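PDB 7LKK: aminofutalosine deaminase from Helicobacter pylori, which catalyses the hydrolytic deamination of aminofutalosine in the menaquinone pathway and is captured here with an iron ion and the inhibitor methylthio-coformycin. Local coordinates for residues H81-N86 / I136-I141; N152-L157 / K188-V193. All coordinates share one frame; numbering follows the deposited sequence.

In the fold
Interaction 1 joins the loops that follow strands 69-80 and 130-137 of the TIM barrel, and interaction 2 pairs the next two strands; the centres of the contacts are about 12 Å apart. Strand 130-137 lies next to strand 152-159, which pairs with strand 187-193 in interaction 2. The two contacts touch: Ser137 N approaches Phe156 O at 2.9 Å, a probable hydrogen bond, and Ile136 CD1 packs on Phe156 CB at 3.8 Å. Interaction 1 is part of the active site, contributing the iron ligand His81 and the inhibitor contacts of Phe84 and Asn138. Interaction 2 stands one layer back, the side chain of Ala192 being about 8 Å from the inhibitor and about 9 Å from the iron.

Interaction 1 (H81-N86 / I136-I141); sequences HFEFSN and ISNHLI. With FE (Fe (III) ion), chain E; MCF ((8R)-3-(5-S-methyl-5-thio-beta-D-ribofuranosyl)-3,6,7,8-tetrahydroimidazo[4,5-d][1,3]diazepin-8-ol), chain J; EDO (1,2-ethanediol), chain F.
The His81 imidazole lies between Ile136 and the inhibitor: Ile136 CB approaches one face in a CH-pi contact, 3.9 Å from the ring centroid, while N1 of the inhibitor sits over the centre of the opposite face. Asn138 OD1 lies near the plane of the Phe84 ring at its edge, and Phe84 CE2 touches inhibitor C1S at 3.6 Å. His81 is the second histidine of the His-X-His metal motif at the C-terminal end of the first barrel strand of amidohydrolases; its NE2 binds the iron at 2.0 Å alongside His79, His221, Asp328 and the inhibitor's O8. Asn138 is fixed at both ends of its amide, since ND2 donates to Glu158 while OD1 accepts from the ribosyl hydroxyl O3S at 2.7 Å. Behind this first shell, the buried carboxylate of Glu83 organises the turn after strand 130-137. CG lies anti to the carbonyl carbon (chi1 -65°) and the chain runs on extended, carrying both oxygens up to backbone amides. Glu83 OE2 accepts from His139 N at 2.9 Å on its syn lone pair and, weakly, from Ile141 N. Asn138 N meets Glu83 OE1 at 2.9 Å in an almost straight bond (176°), 29° out of the carboxylate plane.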
ATOM      1  N   HIS A  81      -6.606  10.599  14.900  1.00 25.52           N
ATOM      2  CA  HIS A  81      -7.765  11.450  15.176  1.00 25.46           C
ATOM      3  C   HIS A  81      -9.004  10.560  15.234  1.00 27.55           C
ATOM      4  O   HIS A  81      -9.658  10.330  14.215  1.00 30.66           O
ATOM      5  CB  HIS A  81      -7.931  12.541  14.113  1.00 27.52           C
ATOM      6  CG  HIS A  81      -6.734  13.424  13.949  1.00 22.93           C
ATOM      7  ND1 HIS A  81      -6.698  14.724  14.404  1.00 23.77           N
ATOM      8  CD2 HIS A  81      -5.537  13.201  13.357  1.00 26.39           C
ATOM      9  CE1 HIS A  81      -5.528  15.260  14.110  1.00 24.98           C
ATOM     10  NE2 HIS A  81      -4.804  14.357  13.475  1.00 23.02           N
ATOM     11  N   PHE A  82      -9.323  10.057  16.431  1.00 24.09           N
ATOM     12  CA  PHE A  82     -10.464   9.157  16.572  1.00 24.75           C
ATOM     13  C   PHE A  82     -11.783   9.852  16.261  1.00 30.00           C
ATOM     14  O   PHE A  82     -12.717   9.212  15.765  1.00 30.38           O
ATOM     15  CB  PHE A  82     -10.504   8.571  17.983  1.00 24.79           C
ATOM     16  CG  PHE A  82      -9.554   7.427  18.192  1.00 27.54           C
ATOM     17  CD1 PHE A  82      -9.776   6.203  17.581  1.00 26.03           C
ATOM     18  CD2 PHE A  82      -8.447   7.570  19.009  1.00 27.10           C
ATOM     19  CE1 PHE A  82      -8.905   5.148  17.776  1.00 27.68           C
ATOM     20  CE2 PHE A  82      -7.573   6.516  19.210  1.00 28.19           C
ATOM     21  CZ  PHE A  82      -7.803   5.306  18.591  1.00 28.99           C
ATOM     22  N   GLU A  83     -11.882  11.155  16.541  1.00 26.02           N
ATOM     23  CA  GLU A  83     -13.142  11.866  16.352  1.00 26.23           C
ATOM     24  C   GLU A  83     -13.597  11.885  14.896  1.00 25.77           C
ATOM     25  O   GLU A  83     -14.793  12.051  14.637  1.00 23.87           O
ATOM     26  CB  GLU A  83     -13.022  13.296  16.883  1.00 28.92           C
ATOM     27  CG  GLU A  83     -12.795  13.385  18.387  1.00 28.85           C
ATOM     28  CD  GLU A  83     -12.490  14.799  18.854  1.00 29.72           C
ATOM     29  OE1 GLU A  83     -11.665  15.478  18.208  1.00 30.27           O
ATOM     30  OE2 GLU A  83     -13.075  15.230  19.870  1.00 30.49           O
ATOM     31  N   PHE A  84     -12.680  11.714  13.943  1.00 31.93           N
ATOM     32  CA  PHE A  84     -13.013  11.704  12.524  1.00 26.49           C
ATOM     33  C   PHE A  84     -13.213  10.295  11.974  1.00 29.02           C
ATOM     34  O   PHE A  84     -13.085  10.087  10.763  1.00 27.40           O
ATOM     35  CB  PHE A  84     -11.927  12.421  11.722  1.00 27.44           C
ATOM     36  CG  PHE A  84     -11.900  13.908  11.921  1.00 29.72           C
ATOM     37  CD1 PHE A  84     -12.705  14.737  11.156  1.00 30.96           C
ATOM     38  CD2 PHE A  84     -11.060  14.478  12.863  1.00 27.39           C
ATOM     39  CE1 PHE A  84     -12.678  16.108  11.332  1.00 29.66           C
ATOM     40  CE2 PHE A  84     -11.030  15.848  13.045  1.00 29.24           C
ATOM     41  CZ  PHE A  84     -11.840  16.662  12.278  1.00 30.31           C
ATOM     42  N   SER A  85     -13.529   9.324  12.834  1.00 27.11           N
ATOM     43  CA  SER A  85     -13.575   7.928  12.412  1.00 26.27           C
ATOM     44  C   SER A  85     -14.745   7.609  11.487  1.00 26.92           C
ATOM     45  O   SER A  85     -14.731   6.549  10.851  1.00 26.49           O
ATOM     46  CB  SER A  85     -13.621   7.014  13.637  1.00 30.97           C
ATOM     47  OG  SER A  85     -12.391   7.043  14.340  1.00 30.90           O
ATOM     48  N   ASN A  86     -15.747   8.485  11.392  1.00 31.36           N
ATOM     49  CA  ASN A  86     -16.867   8.240  10.489  1.00 29.85           C
ATOM     50  C   ASN A  86     -16.479   8.369   9.024  1.00 27.35           C
ATOM     51  O   ASN A  86     -17.187   7.839   8.160  1.00 30.83           O
ATOM     52  CB  ASN A  86     -18.013   9.209  10.787  1.00 37.66           C
ATOM     53  CG  ASN A  86     -18.983   8.676  11.819  1.00 39.03           C
ATOM     54  OD1 ASN A  86     -19.125   7.465  11.990  1.00 35.21           O
ATOM     55  ND2 ASN A  86     -19.667   9.583  12.510  1.00 33.83           N
ATOM     56  N   ILE A 136      -5.161  12.643  19.086  1.00 24.56           N
ATOM     57  CA  ILE A 136      -5.435  14.070  18.961  1.00 22.66           C
ATOM     58  C   ILE A 136      -6.934  14.293  19.105  1.00 25.45           C
ATOM     59  O   ILE A 136      -7.738  13.651  18.420  1.00 24.25           O
ATOM     60  CB  ILE A 136      -4.918  14.613  17.620  1.00 27.86           C
ATOM     61  CG1 ILE A 136      -3.426  14.318  17.461  1.00 25.10           C
ATOM     62  CG2 ILE A 136      -5.192  16.107  17.515  1.00 21.86           C
ATOM     63  CD1 ILE A 136      -2.521  15.349  18.105  1.00 28.43           C
ATOM     64  N   SER A 137      -7.314  15.213  19.987  1.00 23.26           N
ATOM     65  CA  SER A 137      -8.717  15.422  20.315  1.00 21.55           C
ATOM     66  C   SER A 137      -9.011  16.911  20.398  1.00 28.60           C
ATOM     67  O   SER A 137      -8.267  17.659  21.040  1.00 23.89           O
ATOM     68  CB  SER A 137      -9.075  14.744  21.641  1.00 24.49           C
ATOM     69  OG  SER A 137     -10.460  14.857  21.909  1.00 30.35           O
ATOM     70  N   ASN A 138     -10.099  17.330  19.751  1.00 25.93           N
ATOM     71  CA  ASN A 138     -10.574  18.706  19.827  1.00 25.73           C
ATOM     72  C   ASN A 138     -11.718  18.896  20.812  1.00 28.77           C
ATOM     73  O   ASN A 138     -11.905  20.007  21.318  1.00 28.07           O
ATOM     74  CB  ASN A 138     -11.030  19.188  18.444  1.00 32.42           C
ATOM     75  CG  ASN A 138      -9.909  19.179  17.425  1.00 28.42           C
ATOM     76  OD1 ASN A 138     -10.015  18.547  16.375  1.00 28.20           O
ATOM     77  ND2 ASN A 138      -8.826  19.882  17.731  1.00 27.14           N
ATOM     78  N   HIS A 139     -12.489  17.842  21.093  1.00 31.96           N
ATOM     79  CA  HIS A 139     -13.671  17.954  21.936  1.00 31.69           C
ATOM     80  C   HIS A 139     -13.790  16.848  22.977  1.00 30.58           C
ATOM     81  O   HIS A 139     -14.783  16.826  23.714  1.00 35.31           O
ATOM     82  CB  HIS A 139     -14.944  17.970  21.074  1.00 35.03           C
ATOM     83  CG  HIS A 139     -14.930  19.000  19.987  1.00 36.29           C
ATOM     84  ND1 HIS A 139     -14.990  20.353  20.241  1.00 36.62           N
ATOM     85  CD2 HIS A 139     -14.867  18.874  18.640  1.00 30.04           C
ATOM     86  CE1 HIS A 139     -14.963  21.016  19.099  1.00 34.85           C
ATOM     87  NE2 HIS A 139     -14.888  20.141  18.111  1.00 35.33           N
ATOM     88  N   LEU A 140     -12.830  15.923  23.041  1.00 30.26           N
ATOM     89  CA  LEU A 140     -12.810  14.839  24.031  1.00 28.49           C
ATOM     90  C   LEU A 140     -13.981  13.872  23.863  1.00 27.06           C
ATOM     91  O   LEU A 140     -14.399  13.218  24.822  1.00 30.99           O
ATOM     92  CB  LEU A 140     -12.778  15.390  25.461  1.00 27.16           C
ATOM     93  CG  LEU A 140     -11.696  16.423  25.785  1.00 31.36           C
ATOM     94  CD1 LEU A 140     -11.749  16.808  27.256  1.00 24.53           C
ATOM     95  CD2 LEU A 140     -10.317  15.901  25.411  1.00 25.37           C
ATOM     96  N   ILE A 141     -14.515  13.761  22.643  1.00 30.88           N
ATOM     97  CA  ILE A 141     -15.645  12.868  22.403  1.00 30.85           C
ATOM     98  C   ILE A 141     -15.212  11.403  22.413  1.00 32.63           C
ATOM     99  O   ILE A 141     -16.028  10.516  22.695  1.00 33.99           O
ATOM    100  CB  ILE A 141     -16.340  13.260  21.082  1.00 32.52           C
ATOM    101  CG1 ILE A 141     -16.945  14.659  21.205  1.00 33.50           C
ATOM    102  CG2 ILE A 141     -17.434  12.270  20.705  1.00 39.11           C
ATOM    103  CD1 ILE A 141     -17.550  15.178  19.921  1.00 39.51           C
TER
HETATM  104 FE    FE E 501      -3.190  14.796  12.387  1.00 27.30          FE
HETATM  105  O8  MCF J 506      -3.180  15.670  10.631  1.00 30.79           O
HETATM  106  C8  MCF J 506      -4.196  15.429   9.692  1.00 28.39           C
HETATM  107  C7  MCF J 506      -4.057  16.289   8.441  1.00 25.65           C
HETATM  108  N6  MCF J 506      -3.470  17.567   8.759  1.00 25.30           N
HETATM  109  C5  MCF J 506      -4.012  18.348   9.849  1.00 26.51           C
HETATM  110  N4  MCF J 506      -5.124  17.961  10.710  1.00 24.69           N
HETATM  111  C10 MCF J 506      -6.031  16.788  10.763  1.00 25.35           C
HETATM  112  C9  MCF J 506      -5.609  15.556  10.299  1.00 24.50           C
HETATM  113  N1  MCF J 506      -6.606  14.701  10.474  1.00 26.38           N
HETATM  114  C2  MCF J 506      -7.634  15.327  11.044  1.00 26.43           C
HETATM  115  N3  MCF J 506      -7.272  16.600  11.227  1.00 23.54           N
HETATM  116  C1S MCF J 506      -8.179  17.623  11.834  1.00 29.09           C
HETATM  117  C2S MCF J 506      -7.482  18.553  12.854  1.00 28.97           C
HETATM  118  O2S MCF J 506      -7.441  17.972  14.087  1.00 23.50           O
HETATM  119  O4S MCF J 506      -8.607  18.420  10.929  1.00 27.92           O
HETATM  120  C4S MCF J 506      -8.952  19.811  11.684  1.00 29.99           C
HETATM  121  C3S MCF J 506      -8.405  19.766  12.865  1.00 29.79           C
HETATM  122  O3S MCF J 506      -9.480  19.577  13.906  1.00 30.91           O
HETATM  123  C5S MCF J 506      -8.389  20.971  10.882  1.00 31.10           C
HETATM  124  S5S MCF J 506      -9.425  22.442  11.129  1.00 38.43           S
HETATM  125  C6S MCF J 506      -8.479  23.922  10.670  1.00 34.28           C
HETATM  126  C1  EDO F 502     -13.481  19.695  14.663  1.00 35.39           C
HETATM  127  O1  EDO F 502     -12.744  18.475  14.801  1.00 37.16           O
HETATM  128  C2  EDO F 502     -12.522  20.860  14.442  1.00 36.37           C
HETATM  129  O2  EDO F 502     -12.054  20.852  13.089  1.00 36.54           O
HETATM  130  O   HOH W   1      -8.172  10.935  18.706  1.00 30.18           O
HETATM  131  O   HOH W   2      -9.813  13.651  17.179  1.00 32.16           O

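Interaction 2 (N152-L157 / K188-V193); sequences NAVVFL and KAALAV
Phe156 leans its ring over Ala190 on the neighbouring strand. Phe156 CB packs against Ala192 CB at 4.0 Å. With CG set anti to the carbonyl carbon (chi1 -65°), the ring is carried across to the methyl of Ala190, which stands over one face but toward the rim. Phe156 CD2 comes closest to Ala190 CB, at 3.4 Å, and Phe156 CE2 follows at 3.6 Å, making a CH-pi contact. Phe156 CD2 also meets Leu191 O at 3.4 Å, the carbonyl oxygen lying in the ring plane at the edge.

These residues sit on two parallel strands of the TIM barrel, joined by a beta-alpha-beta crossover through helix 166-180. The directions of the two strand segments differ by 37°, and five backbone hydrogen bonds run between them, from Lys188 N to Ala153 O through to Ala192 N to Leu157 O. Val155 uses both its N and its O, binding Lys188 O at 3.0 Å and Ala190 N at 2.8 Å. Toward the C-terminal end of the pair the bonds leave the carbonyl plane: Leu157 N meets Ala190 O from 43° above it.

Val154 shares the face of Phe156 and Ala190. It lies side by side with Lys188, Val154 CG2 touching Lys188 CE at 3.6 Å, while the lysine NZ is hydrogen-bonded to Leu372 O. The other face carries Leu157 and Leu191, both packed on Phe172 of helix 166-180.

The five bonds pair facing amides and carbonyls of the two strands, while other backbone groups turn to strand 130-137 or, for Ala189 N, to Glu183. The side chains add almost wholly apolar surface: the small methyl of Ala190 lets the ring lie close to the strand, and the electropositive ring edge probably gains a weak attraction to Leu191 O.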
ATOM      1  N   ASN A 152      -3.331   1.908  26.174  1.00 26.41           N
ATOM      2  CA  ASN A 152      -2.662   3.059  26.766  1.00 24.18           C
ATOM      3  C   ASN A 152      -2.931   4.282  25.898  1.00 23.13           C
ATOM      4  O   ASN A 152      -2.737   4.242  24.680  1.00 21.42           O
ATOM      5  CB  ASN A 152      -1.159   2.817  26.884  1.00 21.67           C
ATOM      6  CG  ASN A 152      -0.824   1.574  27.682  1.00 28.91           C
ATOM      7  OD1 ASN A 152      -1.225   1.435  28.838  1.00 30.54           O
ATOM      8  ND2 ASN A 152      -0.080   0.659  27.067  1.00 25.89           N
ATOM      9  N   ALA A 153      -3.394   5.365  26.514  1.00 22.82           N
ATOM     10  CA  ALA A 153      -3.825   6.537  25.765  1.00 18.77           C
ATOM     11  C   ALA A 153      -3.108   7.783  26.260  1.00 21.38           C
ATOM     12  O   ALA A 153      -3.116   8.074  27.461  1.00 23.33           O
ATOM     13  CB  ALA A 153      -5.341   6.728  25.869  1.00 28.34           C
ATOM     14  N   VAL A 154      -2.487   8.506  25.333  1.00 20.66           N
ATOM     15  CA  VAL A 154      -2.024   9.869  25.560  1.00 18.65           C
ATOM     16  C   VAL A 154      -2.905  10.774  24.710  1.00 22.77           C
ATOM     17  O   VAL A 154      -2.767  10.814  23.480  1.00 19.37           O
ATOM     18  CB  VAL A 154      -0.543  10.046  25.208  1.00 17.93           C
ATOM     19  CG1 VAL A 154      -0.117  11.491  25.428  1.00 18.19           C
ATOM     20  CG2 VAL A 154       0.316   9.104  26.037  1.00 21.95           C
ATOM     21  N   VAL A 155      -3.817  11.494  25.353  1.00 19.61           N
ATOM     22  CA  VAL A 155      -4.790  12.317  24.643  1.00 19.51           C
ATOM     23  C   VAL A 155      -4.243  13.737  24.559  1.00 20.38           C
ATOM     24  O   VAL A 155      -4.072  14.411  25.580  1.00 20.91           O
ATOM     25  CB  VAL A 155      -6.165  12.286  25.321  1.00 22.79           C
ATOM     26  CG1 VAL A 155      -7.080  13.332  24.702  1.00 18.04           C
ATOM     27  CG2 VAL A 155      -6.779  10.902  25.192  1.00 24.42           C
ATOM     28  N   PHE A 156      -3.957  14.181  23.339  1.00 20.35           N
ATOM     29  CA  PHE A 156      -3.499  15.541  23.070  1.00 20.94           C
ATOM     30  C   PHE A 156      -4.728  16.397  22.790  1.00 18.95           C
ATOM     31  O   PHE A 156      -5.317  16.318  21.709  1.00 18.25           O
ATOM     32  CB  PHE A 156      -2.543  15.572  21.880  1.00 18.45           C
ATOM     33  CG  PHE A 156      -1.252  14.831  22.100  1.00 19.53           C
ATOM     34  CD1 PHE A 156      -1.182  13.459  21.907  1.00 16.26           C
ATOM     35  CD2 PHE A 156      -0.101  15.510  22.462  1.00 17.46           C
ATOM     36  CE1 PHE A 156       0.007  12.778  22.097  1.00 20.10           C
ATOM     37  CE2 PHE A 156       1.092  14.833  22.656  1.00 21.50           C
ATOM     38  CZ  PHE A 156       1.145  13.465  22.470  1.00 22.43           C
ATOM     39  N   LEU A 157      -5.126  17.212  23.762  1.00 19.77           N
ATOM     40  CA  LEU A 157      -6.179  18.195  23.526  1.00 18.16           C
ATOM     41  C   LEU A 157      -5.631  19.276  22.605  1.00 18.47           C
ATOM     42  O   LEU A 157      -4.730  20.030  22.989  1.00 18.22           O
ATOM     43  CB  LEU A 157      -6.672  18.795  24.839  1.00 15.66           C
ATOM     44  CG  LEU A 157      -7.813  19.805  24.684  1.00 23.86           C
ATOM     45  CD1 LEU A 157      -9.028  19.156  24.039  1.00 25.65           C
ATOM     46  CD2 LEU A 157      -8.180  20.434  26.018  1.00 23.30           C
ATOM     47  N   LYS A 188      -2.902   9.547  29.914  1.00 19.67           N
ATOM     48  CA  LYS A 188      -2.063  10.712  30.148  1.00 24.44           C
ATOM     49  C   LYS A 188      -2.617  11.887  29.356  1.00 22.03           C
ATOM     50  O   LYS A 188      -2.905  11.755  28.162  1.00 18.97           O
ATOM     51  CB  LYS A 188      -0.611  10.437  29.748  1.00 24.84           C
ATOM     52  CG  LYS A 188       0.285  11.667  29.782  1.00 24.89           C
ATOM     53  CD  LYS A 188       1.754  11.297  29.943  1.00 27.64           C
ATOM     54  CE  LYS A 188       2.213  10.347  28.849  1.00 25.72           C
ATOM     55  NZ  LYS A 188       3.630   9.919  29.028  1.00 28.67           N
ATOM     56  N   ALA A 189      -2.775  13.027  30.019  1.00 25.26           N
ATOM     57  CA  ALA A 189      -3.276  14.226  29.367  1.00 22.49           C
ATOM     58  C   ALA A 189      -2.126  15.006  28.744  1.00 20.49           C
ATOM     59  O   ALA A 189      -1.068  15.174  29.356  1.00 24.91           O
ATOM     60  CB  ALA A 189      -4.034  15.110  30.358  1.00 22.05           C
ATOM     61  N   ALA A 190      -2.345  15.485  27.522  1.00 18.54           N
ATOM     62  CA  ALA A 190      -1.348  16.246  26.787  1.00 20.31           C
ATOM     63  C   ALA A 190      -2.059  17.336  25.995  1.00 21.17           C
ATOM     64  O   ALA A 190      -3.289  17.429  25.998  1.00 19.32           O
ATOM     65  CB  ALA A 190      -0.515  15.337  25.877  1.00 20.07           C
ATOM     66  N   LEU A 191      -1.274  18.166  25.313  1.00 19.49           N
ATOM     67  CA  LEU A 191      -1.787  19.334  24.615  1.00 18.77           C
ATOM     68  C   LEU A 191      -1.203  19.397  23.213  1.00 17.79           C
ATOM     69  O   LEU A 191      -0.132  18.851  22.937  1.00 19.97           O
ATOM     70  CB  LEU A 191      -1.462  20.626  25.378  1.00 20.96           C
ATOM     71  CG  LEU A 191      -2.247  20.827  26.675  1.00 22.80           C
ATOM     72  CD1 LEU A 191      -1.484  21.718  27.639  1.00 22.73           C
ATOM     73  CD2 LEU A 191      -3.619  21.405  26.372  1.00 23.95           C
ATOM     74  N   ALA A 192      -1.920  20.074  22.320  1.00 19.51           N
ATOM     75  CA  ALA A 192      -1.480  20.189  20.939  1.00 17.50           C
ATOM     76  C   ALA A 192      -1.807  21.568  20.389  1.00 19.55           C
ATOM     77  O   ALA A 192      -2.869  22.129  20.672  1.00 23.41           O
ATOM     78  CB  ALA A 192      -2.124  19.112  20.055  1.00 15.00           C
ATOM     79  N   VAL A 193      -0.874  22.105  19.609  1.00 19.00           N
ATOM     80  CA  VAL A 193      -1.103  23.271  18.766  1.00 18.16           C
ATOM     81  C   VAL A 193      -1.334  22.755  17.355  1.00 20.69           C
ATOM     82  O   VAL A 193      -0.511  21.998  16.829  1.00 18.06           O
ATOM     83  CB  VAL A 193       0.095  24.235  18.811  1.00 20.16           C
ATOM     84  CG1 VAL A 193      -0.146  25.429  17.901  1.00 21.21           C
ATOM     85  CG2 VAL A 193       0.375  24.679  20.245  1.00 15.70           C
TER